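Local coordinates for protein suppressor of fused homolog (Drosophila melanogaster, PDB 6LPH) that probably binds and sequesters DNA-binding transcription factors, and is captured here through its N-terminal part in complex with Fu, at residues 137-140 against 141-145; 75-79 against 80-84; 208-212 against 213-217; 238-241 against 242-246. All blocks are in the same frame, centred on the assembly; numbering follows the deposited sequence.

Contact 1 of 4, residues 137-140 against 141-145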
loop_
_atom_site.group_PDB
_atom_site.type_symbol
_atom_site.label_atom_id
_atom_site.label_comp_id
_atom_site.label_asym_id
_atom_site.label_seq_id
_atom_site.Cartn_x
_atom_site.Cartn_y
_atom_site.Cartn_z
ATOM N N GLN A 137 -1.620 8.136 -0.035
ATOM C CA GLN A 137 -1.488 9.530 -0.504
ATOM C C GLN A 137 -0.427 10.268 0.302
ATOM O O GLN A 137 0.399 10.986 -0.274
ATOM C CB GLN A 137 -2.790 10.318 -0.455
ATOM C CG GLN A 137 -3.880 9.847 -1.380
ATOM C CD GLN A 137 -3.645 10.216 -2.844
ATOM O OE1 GLN A 137 -2.591 10.774 -3.215
ATOM N NE2 GLN A 137 -4.644 9.903 -3.691
ATOM N N ALA A 138 -0.443 10.063 1.620
ATOM C CA ALA A 138 0.462 10.756 2.532
ATOM C C ALA A 138 1.909 10.274 2.295
ATOM O O ALA A 138 2.850 11.080 2.309
ATOM C CB ALA A 138 0.046 10.540 3.991
ATOM N N ILE A 139 2.090 8.972 2.080
ATOM C CA ILE A 139 3.434 8.469 1.764
ATOM C C ILE A 139 3.877 9.007 0.397
ATOM O O ILE A 139 5.025 9.447 0.234
ATOM C CB ILE A 139 3.550 6.920 1.844
ATOM C CG1 ILE A 139 3.294 6.433 3.284
ATOM C CG2 ILE A 139 4.921 6.437 1.294
ATOM C CD1 ILE A 139 2.921 4.955 3.346
ATOM N N GLY A 140 2.960 8.993 -0.566
ATOM C CA GLY A 140 3.181 9.650 -1.848
ATOM C C GLY A 140 3.647 11.098 -1.732
ATOM O O GLY A 140 4.611 11.487 -2.394
ATOM N N ARG A 141 2.991 11.894 -0.885
ATOM C CA ARG A 141 3.395 13.304 -0.691
ATOM C C ARG A 141 4.789 13.396 -0.106
ATOM O O ARG A 141 5.586 14.227 -0.519
ATOM C CB ARG A 141 2.428 14.073 0.230
ATOM C CG ARG A 141 1.289 14.771 -0.490
ATOM C CD ARG A 141 0.436 15.608 0.468
ATOM N NE ARG A 141 -0.222 14.758 1.469
ATOM C CZ ARG A 141 -1.392 14.148 1.288
ATOM N NH1 ARG A 141 -2.052 14.314 0.155
ATOM N NH2 ARG A 141 -1.906 13.369 2.232
ATOM N N TYR A 142 5.078 12.517 0.846
ATOM C CA TYR A 142 6.360 12.494 1.513
ATOM C C TYR A 142 7.464 12.273 0.443
ATOM O O TYR A 142 8.443 13.034 0.371
ATOM C CB TYR A 142 6.339 11.382 2.580
ATOM C CG TYR A 142 7.685 11.071 3.178
ATOM C CD1 TYR A 142 8.428 12.070 3.820
ATOM C CD2 TYR A 142 8.220 9.790 3.112
ATOM C CE1 TYR A 142 9.661 11.789 4.388
ATOM C CE2 TYR A 142 9.464 9.497 3.684
ATOM C CZ TYR A 142 10.170 10.505 4.308
ATOM O OH TYR A 142 11.394 10.246 4.871
ATOM N N CYS A 143 7.262 11.278 -0.421
ATOM C CA CYS A 143 8.223 11.003 -1.501
ATOM C C CYS A 143 8.389 12.176 -2.486
ATOM O O CYS A 143 9.525 12.522 -2.852
ATOM C CB CYS A 143 7.849 9.715 -2.252
ATOM S SG CYS A 143 8.050 8.261 -1.210
ATOM N N PHE A 144 7.277 12.794 -2.903
ATOM C CA PHE A 144 7.342 13.957 -3.818
ATOM C C PHE A 144 8.078 15.118 -3.161
ATOM O O PHE A 144 8.932 15.763 -3.770
ATOM C CB PHE A 144 5.940 14.428 -4.262
ATOM C CG PHE A 144 5.360 13.676 -5.442
ATOM C CD1 PHE A 144 5.661 12.351 -5.675
ATOM C CD2 PHE A 144 4.465 14.312 -6.315
ATOM C CE1 PHE A 144 5.109 11.663 -6.763
ATOM C CE2 PHE A 144 3.907 13.628 -7.391
ATOM C CZ PHE A 144 4.237 12.296 -7.623
ATOM N N GLN A 145 7.749 15.383 -1.904
ATOM C CA GLN A 145 8.276 16.558 -1.237
ATOM C C GLN A 145 9.734 16.425 -0.852
ATOM O O GLN A 145 10.469 17.415 -0.889
ATOM C CB GLN A 145 7.399 16.934 -0.050
ATOM C CG GLN A 145 6.074 17.522 -0.537
ATOM C CD GLN A 145 4.992 17.603 0.525
ATOM O OE1 GLN A 145 5.184 17.184 1.671
ATOM N NE2 GLN A 145 3.836 18.141 0.142
#
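R141 lays its guanidinium back over the preceding turn, above the main chain of Q137 and A138. The chain runs straight to CD and then bends at chi3 (-63°), which turns the flat group along the helix rather than away from it. One face then looks onto Q137 O, which lies 4.0 Å from the plane and under its centre. The NH2 branch comes within 3.5 Å of A138 CA and 3.9 Å of A138 CB; the small methyl of A138 fits beside the guanidinium. Q137 bends at chi2 (-75°), carrying its amide away from R141 to L52, whose N bonds to OE1. R141 NH1 bridges to D50 and also bonds to Q49 O. Without the long arm, as with an alanine here, D50 is likely to lose its cationic mate and Q49 O a donor. Beneath this, R141 N donates to Q137 O at 2.8 Å and C143 N to I139 O at 3.0 Å, the usual i to i+4 helical ladder. On another side of the helix I139 CG2 meets C143 SG at 4.4 Å, a loose apolar contact. F144 carries CD1 to 3.6 Å from G140 O, its ring oblique to that carbonyl. Helix 131-146 thus presents I139 and C143 to strand 97-109, at L104, M100 and F102, while F144 meets Y44 edge-to-face and Q137 packs on P51 and on an apolar side chain of the bound peptide.

Contact 2 of 4, residues 75-79 against 80-84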
loop_
_atom_site.group_PDB
_atom_site.type_symbol
_atom_site.label_atom_id
_atom_site.label_comp_id
_atom_site.label_asym_id
_atom_site.label_seq_id
_atom_site.Cartn_x
_atom_site.Cartn_y
_atom_site.Cartn_z
ATOM N N ILE A 75 -3.207 -0.852 -4.427
ATOM C CA ILE A 75 -2.116 -0.499 -5.416
ATOM C C ILE A 75 -2.292 0.940 -5.896
ATOM O O ILE A 75 -3.384 1.303 -6.347
ATOM C CB ILE A 75 -2.032 -1.470 -6.612
ATOM C CG1 ILE A 75 -1.904 -2.916 -6.136
ATOM C CG2 ILE A 75 -0.813 -1.114 -7.519
ATOM C CD1 ILE A 75 -3.212 -3.661 -6.131
ATOM N N SER A 76 -1.239 1.769 -5.771
ATOM C CA SER A 76 -1.321 3.195 -6.145
ATOM C C SER A 76 -0.981 3.420 -7.604
ATOM O O SER A 76 -0.258 2.612 -8.228
ATOM C CB SER A 76 -0.333 4.044 -5.306
ATOM O OG SER A 76 1.029 3.886 -5.776
ATOM N N PHE A 77 -1.477 4.537 -8.141
ATOM C CA PHE A 77 -1.120 4.978 -9.498
ATOM C C PHE A 77 -0.827 6.455 -9.404
ATOM O O PHE A 77 -1.740 7.253 -9.085
ATOM C CB PHE A 77 -2.292 4.821 -10.467
ATOM C CG PHE A 77 -2.778 3.406 -10.637
ATOM C CD1 PHE A 77 -3.615 2.816 -9.681
ATOM C CD2 PHE A 77 -2.472 2.687 -11.794
ATOM C CE1 PHE A 77 -4.093 1.520 -9.848
ATOM C CE2 PHE A 77 -2.969 1.397 -11.966
ATOM C CZ PHE A 77 -3.777 0.808 -10.990
ATOM N N GLY A 78 0.419 6.824 -9.701
ATOM C CA GLY A 78 0.817 8.221 -9.742
ATOM C C GLY A 78 2.268 8.503 -9.413
ATOM O O GLY A 78 2.772 9.536 -9.831
ATOM N N LEU A 79 2.928 7.625 -8.642
ATOM C CA LEU A 79 4.369 7.784 -8.330
ATOM C C LEU A 79 5.229 7.417 -9.538
ATOM O O LEU A 79 6.330 7.955 -9.713
ATOM C CB LEU A 79 4.783 6.961 -7.078
ATOM C CG LEU A 79 4.125 7.504 -5.785
ATOM C CD1 LEU A 79 4.211 6.488 -4.676
ATOM C CD2 LEU A 79 4.924 8.708 -5.365
ATOM N N SER A 80 4.718 6.513 -10.362
ATOM C CA SER A 80 5.350 6.216 -11.660
ATOM C C SER A 80 4.766 7.144 -12.741
ATOM O O SER A 80 3.827 7.918 -12.474
ATOM C CB SER A 80 5.148 4.746 -12.020
ATOM O OG SER A 80 3.785 4.493 -12.313
ATOM N N ASP A 81 5.333 7.095 -13.947
ATOM C CA ASP A 81 4.893 7.990 -15.008
ATOM C C ASP A 81 3.722 7.354 -15.761
ATOM O O ASP A 81 3.932 6.596 -16.718
ATOM C CB ASP A 81 6.059 8.310 -15.960
ATOM C CG ASP A 81 5.666 9.263 -17.077
ATOM O OD1 ASP A 81 6.507 9.523 -17.962
ATOM O OD2 ASP A 81 4.511 9.740 -17.094
ATOM N N LEU A 82 2.500 7.658 -15.317
ATOM C CA LEU A 82 1.281 7.126 -15.940
ATOM C C LEU A 82 1.071 7.604 -17.386
ATOM O O LEU A 82 0.459 6.912 -18.193
ATOM C CB LEU A 82 0.062 7.565 -15.117
ATOM C CG LEU A 82 0.039 7.121 -13.632
ATOM C CD1 LEU A 82 -1.249 7.605 -12.910
ATOM C CD2 LEU A 82 0.209 5.601 -13.521
ATOM N N HIS A 83 1.545 8.803 -17.702
ATOM C CA HIS A 83 1.098 9.472 -18.923
ATOM C C HIS A 83 2.124 9.617 -19.999
ATOM O O HIS A 83 1.772 9.611 -21.153
ATOM C CB HIS A 83 0.513 10.829 -18.590
ATOM C CG HIS A 83 -0.603 10.764 -17.592
ATOM N ND1 HIS A 83 -1.873 10.489 -17.947
ATOM C CD2 HIS A 83 -0.613 10.981 -16.220
ATOM C CE1 HIS A 83 -2.663 10.515 -16.849
ATOM N NE2 HIS A 83 -1.887 10.808 -15.791
ATOM N N GLY A 84 3.386 9.812 -19.633
ATOM C CA GLY A 84 4.452 9.941 -20.613
ATOM C C GLY A 84 4.645 11.337 -21.181
ATOM O O GLY A 84 5.522 11.528 -22.012
#
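L82 drapes its isobutyl group over the peptide link between F77 and G78, with CD1 3.7 Å from both F77 C and G78 N. The same methyl approaches F77 CB at 3.8 Å. A branched leucine suits the place because its fork spreads over one side of the link, CD2 lying 4.0 Å from both G78 N and F77 CB and at the edge of the F77 ring, close to its plane. With CG anti to its own carbonyl carbon (chi1 -59°), L82 reaches back toward the strand end. G78 makes the sharp departure from strand 71-77: its phi of 151° is a conformation that glycine tolerates, since any CB would collide with the carbonyl oxygen of F77. E103 holds the bend from outside, OE2 meeting G78 N and S80 OG while OE1 takes L79 N and S76 OG. F77 packs on L18, I21 and I22 of helix 16-28. Further on, D81 OD2 accepts from H83 N at 3.2 Å and from G84 N at 2.8 Å, both arriving over the same face of the carboxylate. In the loop from strand 71-77 to strand 97-109, D81 thereby opens an Asx turn through H83 N, widened to an Asx motif by G84 N.

Contact 3 of 4, residues 208-212 against 213-217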
loop_
_atom_site.group_PDB
_atom_site.type_symbol
_atom_site.label_atom_id
_atom_site.label_comp_id
_atom_site.label_asym_id
_atom_site.label_seq_id
_atom_site.Cartn_x
_atom_site.Cartn_y
_atom_site.Cartn_z
ATOM N N SER A 208 16.353 -0.105 11.338
ATOM C CA SER A 208 17.173 1.115 11.243
ATOM C C SER A 208 18.598 0.860 11.713
ATOM O O SER A 208 19.548 1.211 11.018
ATOM C CB SER A 208 16.536 2.265 12.048
ATOM O OG SER A 208 17.275 3.473 11.915
ATOM N N ARG A 209 18.764 0.239 12.881
ATOM C CA ARG A 209 20.125 0.092 13.413
ATOM C C ARG A 209 20.853 -1.124 12.833
ATOM O O ARG A 209 22.063 -1.123 12.765
ATOM C CB ARG A 209 20.186 0.100 14.941
ATOM C CG ARG A 209 19.489 -1.051 15.635
ATOM C CD ARG A 209 19.733 -1.000 17.157
ATOM N NE ARG A 209 21.131 -1.312 17.440
ATOM C CZ ARG A 209 21.636 -2.545 17.472
ATOM N NH1 ARG A 209 22.924 -2.734 17.711
ATOM N NH2 ARG A 209 20.857 -3.594 17.264
ATOM N N TRP A 210 20.101 -2.136 12.404
ATOM C CA TRP A 210 20.701 -3.370 11.916
ATOM C C TRP A 210 20.457 -3.610 10.439
ATOM O O TRP A 210 21.335 -3.371 9.633
ATOM C CB TRP A 210 20.274 -4.553 12.783
ATOM C CG TRP A 210 20.659 -5.897 12.206
ATOM C CD1 TRP A 210 21.940 -6.369 11.883
ATOM C CD2 TRP A 210 19.754 -6.984 11.877
ATOM N NE1 TRP A 210 21.877 -7.648 11.373
ATOM C CE2 TRP A 210 20.591 -8.071 11.337
ATOM C CE3 TRP A 210 18.370 -7.158 11.941
ATOM C CZ2 TRP A 210 20.042 -9.268 10.914
ATOM C CZ3 TRP A 210 17.835 -8.386 11.506
ATOM C CH2 TRP A 210 18.652 -9.400 11.001
ATOM N N ASN A 211 19.289 -4.118 10.066
ATOM C CA ASN A 211 18.900 -4.111 8.642
ATOM C C ASN A 211 17.456 -4.479 8.309
ATOM O O ASN A 211 16.902 -5.442 8.840
ATOM C CB ASN A 211 19.978 -4.729 7.700
ATOM C CG ASN A 211 19.683 -6.152 7.266
ATOM O OD1 ASN A 211 18.781 -6.407 6.472
ATOM N ND2 ASN A 211 20.516 -7.075 7.711
ATOM N N GLY A 212 16.860 -3.674 7.439
ATOM C CA GLY A 212 15.448 -3.778 7.105
ATOM C C GLY A 212 15.050 -5.099 6.487
ATOM O O GLY A 212 14.023 -5.658 6.836
ATOM N N ARG A 213 15.869 -5.591 5.558
ATOM C CA ARG A 213 15.612 -6.855 4.890
ATOM C C ARG A 213 15.648 -8.012 5.885
ATOM O O ARG A 213 14.798 -8.914 5.844
ATOM C CB ARG A 213 16.673 -7.018 3.808
ATOM C CG ARG A 213 16.556 -8.250 2.956
ATOM C CD ARG A 213 17.667 -8.266 1.900
ATOM N NE ARG A 213 18.053 -6.930 1.445
ATOM C CZ ARG A 213 17.300 -6.132 0.692
ATOM N NH1 ARG A 213 16.088 -6.516 0.310
ATOM N NH2 ARG A 213 17.758 -4.939 0.329
ATOM N N GLY A 214 16.608 -7.971 6.805
ATOM C CA GLY A 214 16.719 -8.997 7.857
ATOM C C GLY A 214 15.495 -9.004 8.787
ATOM O O GLY A 214 15.008 -10.072 9.185
ATOM N N VAL A 215 14.979 -7.825 9.130
ATOM C CA VAL A 215 13.715 -7.751 9.907
ATOM C C VAL A 215 12.504 -8.269 9.088
ATOM O O VAL A 215 11.657 -9.005 9.621
ATOM C CB VAL A 215 13.441 -6.329 10.470
ATOM C CG1 VAL A 215 12.115 -6.289 11.208
ATOM C CG2 VAL A 215 14.574 -5.882 11.389
ATOM N N LEU A 216 12.415 -7.889 7.810
ATOM C CA LEU A 216 11.328 -8.406 6.945
ATOM C C LEU A 216 11.382 -9.930 6.858
ATOM O O LEU A 216 10.339 -10.601 6.881
ATOM C CB LEU A 216 11.414 -7.829 5.534
ATOM C CG LEU A 216 11.087 -6.335 5.454
ATOM C CD1 LEU A 216 11.439 -5.756 4.094
ATOM C CD2 LEU A 216 9.633 -6.034 5.839
ATOM N N ASN A 217 12.603 -10.468 6.775
ATOM C CA ASN A 217 12.795 -11.904 6.701
ATOM C C ASN A 217 12.281 -12.593 7.946
ATOM O O ASN A 217 11.670 -13.676 7.839
ATOM C CB ASN A 217 14.263 -12.264 6.498
ATOM C CG ASN A 217 14.692 -12.189 5.044
ATOM O OD1 ASN A 217 13.862 -12.263 4.131
ATOM N ND2 ASN A 217 16.004 -12.047 4.815
#
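W210 sets its CG trans to the backbone N (chi1 170°), which swings the indole against G214, while N211, with an unusual chi1 of 101°, brings its amide oxygen to the same residue. The six-membered part of the indole does the touching: CZ3 is 3.6 Å from G214 C and CH2 3.7 Å from G214 CA, the ring lying oblique to that backbone. Glycine suits the place: with the indole where it is, a CB on G214 would lie about 2.5 Å from W210 CH2. N211 OD1 accepts from G214 N at 2.7 Å, the donor standing well above the amide plane. This side-chain bond matters because helix 201-219 is kinked: after a wider pi-type turn at 208-211, the N-H groups of 213 and 214 lack a bond to the turn before, and the axes of 208-212 and 213-217 diverge by 58°. The asparagine, whose own backbone is nearly extended, supplies G214 with the missing acceptor. Regular bonding resumes at once, with V215 N donating to N211 O at 3.1 Å and L216 N to G212 O at 2.9 Å. N211 ND2 rests 3.7 Å above one face of the indole, toward its rim. V215 crosses the tryptophan slantwise, CG2 meeting CE3 of W210 at 4.0 Å, and its beta-branched side chain also packs on L174 of strand 172-186. The indole itself meets F218, N250 and L251.

Contact 4 of 4, residues 238-241 against 242-246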
loop_
_atom_site.group_PDB
_atom_site.type_symbol
_atom_site.label_atom_id
_atom_site.label_comp_id
_atom_site.label_asym_id
_atom_site.label_seq_id
_atom_site.Cartn_x
_atom_site.Cartn_y
_atom_site.Cartn_z
ATOM N N MET A 238 1.954 -8.351 19.503
ATOM C CA MET A 238 3.337 -8.596 19.925
ATOM C C MET A 238 4.257 -8.489 18.726
ATOM O O MET A 238 3.858 -8.866 17.624
ATOM C CB MET A 238 3.467 -9.986 20.568
ATOM C CG MET A 238 2.966 -10.038 22.017
ATOM S SD MET A 238 2.920 -11.685 22.757
ATOM C CE MET A 238 4.660 -12.020 23.011
ATOM N N SER A 239 5.472 -7.967 18.939
ATOM C CA SER A 239 6.453 -7.850 17.865
ATOM C C SER A 239 7.094 -9.185 17.638
ATOM O O SER A 239 6.984 -10.108 18.467
ATOM C CB SER A 239 7.545 -6.834 18.201
ATOM O OG SER A 239 8.411 -7.344 19.197
ATOM N N VAL A 240 7.821 -9.278 16.529
ATOM C CA VAL A 240 8.505 -10.512 16.184
ATOM C C VAL A 240 9.535 -10.882 17.255
ATOM O O VAL A 240 9.745 -12.065 17.554
ATOM C CB VAL A 240 9.154 -10.410 14.781
ATOM C CG1 VAL A 240 10.352 -9.450 14.787
ATOM C CG2 VAL A 240 9.522 -11.795 14.265
ATOM N N PHE A 241 10.179 -9.865 17.832
ATOM C CA PHE A 241 11.185 -10.089 18.853
ATOM C C PHE A 241 10.557 -10.578 20.168
ATOM O O PHE A 241 11.209 -11.293 20.934
ATOM C CB PHE A 241 12.006 -8.802 19.077
ATOM C CG PHE A 241 12.692 -8.304 17.835
ATOM C CD1 PHE A 241 12.306 -7.096 17.243
ATOM C CD2 PHE A 241 13.688 -9.063 17.229
ATOM C CE1 PHE A 241 12.917 -6.653 16.082
ATOM C CE2 PHE A 241 14.304 -8.623 16.068
ATOM C CZ PHE A 241 13.920 -7.416 15.489
ATOM N N GLU A 242 9.319 -10.167 20.443
ATOM C CA GLU A 242 8.555 -10.701 21.593
ATOM C C GLU A 242 8.109 -12.133 21.311
ATOM O O GLU A 242 8.192 -12.988 22.191
ATOM C CB GLU A 242 7.305 -9.866 21.905
ATOM C CG GLU A 242 7.558 -8.496 22.488
ATOM C CD GLU A 242 6.282 -7.684 22.597
ATOM O OE1 GLU A 242 5.896 -7.022 21.608
ATOM O OE2 GLU A 242 5.663 -7.704 23.681
ATOM N N LEU A 243 7.632 -12.402 20.099
ATOM C CA LEU A 243 7.100 -13.742 19.782
ATOM C C LEU A 243 8.198 -14.791 19.636
ATOM O O LEU A 243 8.022 -15.954 20.041
ATOM C CB LEU A 243 6.217 -13.718 18.518
ATOM C CG LEU A 243 4.876 -12.967 18.645
ATOM C CD1 LEU A 243 4.276 -12.628 17.282
ATOM C CD2 LEU A 243 3.861 -13.696 19.520
ATOM N N PHE A 244 9.313 -14.371 19.047
ATOM C CA PHE A 244 10.435 -15.242 18.755
ATOM C C PHE A 244 11.750 -14.620 19.230
ATOM O O PHE A 244 12.547 -14.126 18.418
ATOM C CB PHE A 244 10.471 -15.563 17.253
ATOM C CG PHE A 244 9.166 -16.084 16.725
ATOM C CD1 PHE A 244 8.753 -17.388 17.008
ATOM C CD2 PHE A 244 8.332 -15.268 15.962
ATOM C CE1 PHE A 244 7.533 -17.869 16.533
ATOM C CE2 PHE A 244 7.116 -15.748 15.478
ATOM C CZ PHE A 244 6.712 -17.049 15.767
ATOM N N PRO A 245 12.006 -14.677 20.552
ATOM C CA PRO A 245 13.123 -13.925 21.138
ATOM C C PRO A 245 14.489 -14.348 20.583
ATOM O O PRO A 245 15.450 -13.586 20.643
ATOM C CB PRO A 245 13.000 -14.230 22.625
ATOM C CG PRO A 245 11.549 -14.530 22.831
ATOM C CD PRO A 245 11.158 -15.294 21.596
ATOM N N GLU A 246 14.562 -15.542 20.015
ATOM C CA GLU A 246 15.747 -15.975 19.270
ATOM C C GLU A 246 16.272 -14.984 18.202
ATOM O O GLU A 246 17.489 -14.904 17.932
ATOM C CB GLU A 246 15.480 -17.332 18.614
ATOM C CG GLU A 246 14.106 -17.499 17.974
ATOM C CD GLU A 246 13.144 -18.304 18.832
ATOM O OE1 GLU A 246 12.381 -17.690 19.610
ATOM O OE2 GLU A 246 13.154 -19.557 18.735
#
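S239 and E242 clasp each other through two reciprocal bonds. S239 N donates to E242 OE1 at 2.9 Å and almost straight (172°), reaching it from above the carboxylate plane, and E242 N returns a bond to S239 OG at 3.2 Å. This is a capping box, with serine at the N-cap of helix 240-243, its short hydroxyl suited to receive an N-H of the first helical turn and the glutamate long enough to reach back. S239 OG is bonded to D202 as well, which ties the cap to helix 201-219. Outside the box, M238 and L243 flank it with apolar groups, M238 CB lying 3.8 Å from L243 CG and SD 3.9 Å from L243 CD2: the hydrophobic staple that often accompanies such a box. M238 bends at chi3 (73°), bringing its CE to 3.6 Å from E242 CB. Trimming L243 to an alanine is likely to open a gap against M238 CB and SD and set the thioether free to turn. Helical bonding ends with F244 N donating to V240 O at 2.8 Å, and the two side chains cross at about a right angle, V240 CG2 against F244 CD2. P245, lacking an N-H, offers F241 O a CA-H contact at 3.3 Å instead.

Contacts 1 and 2 belong together: L79 CD2 touches F144 CE1 (3.3 Å) and G140 CA, consistent with the bare G140 CA allowing close approach, and both sites lean on strand 97-109. Contact 2 is buried, joining apolar packing to a bend held by E103. Contacts 1, 3 and 4 are partly buried; contact 1 sends its arginine to D50, beyond its own segments, and contacts 3 and 4 include exposed residues. These last two lie in another region, their centres about 14 Å apart without touching; contact 3 bridges a kink within helix 201-219 with a side-chain bond, whereas contact 4 begins a short helix whose cap bonds to that same long helix. Contact 4 is farthest from the chain centre, at about 23 Å.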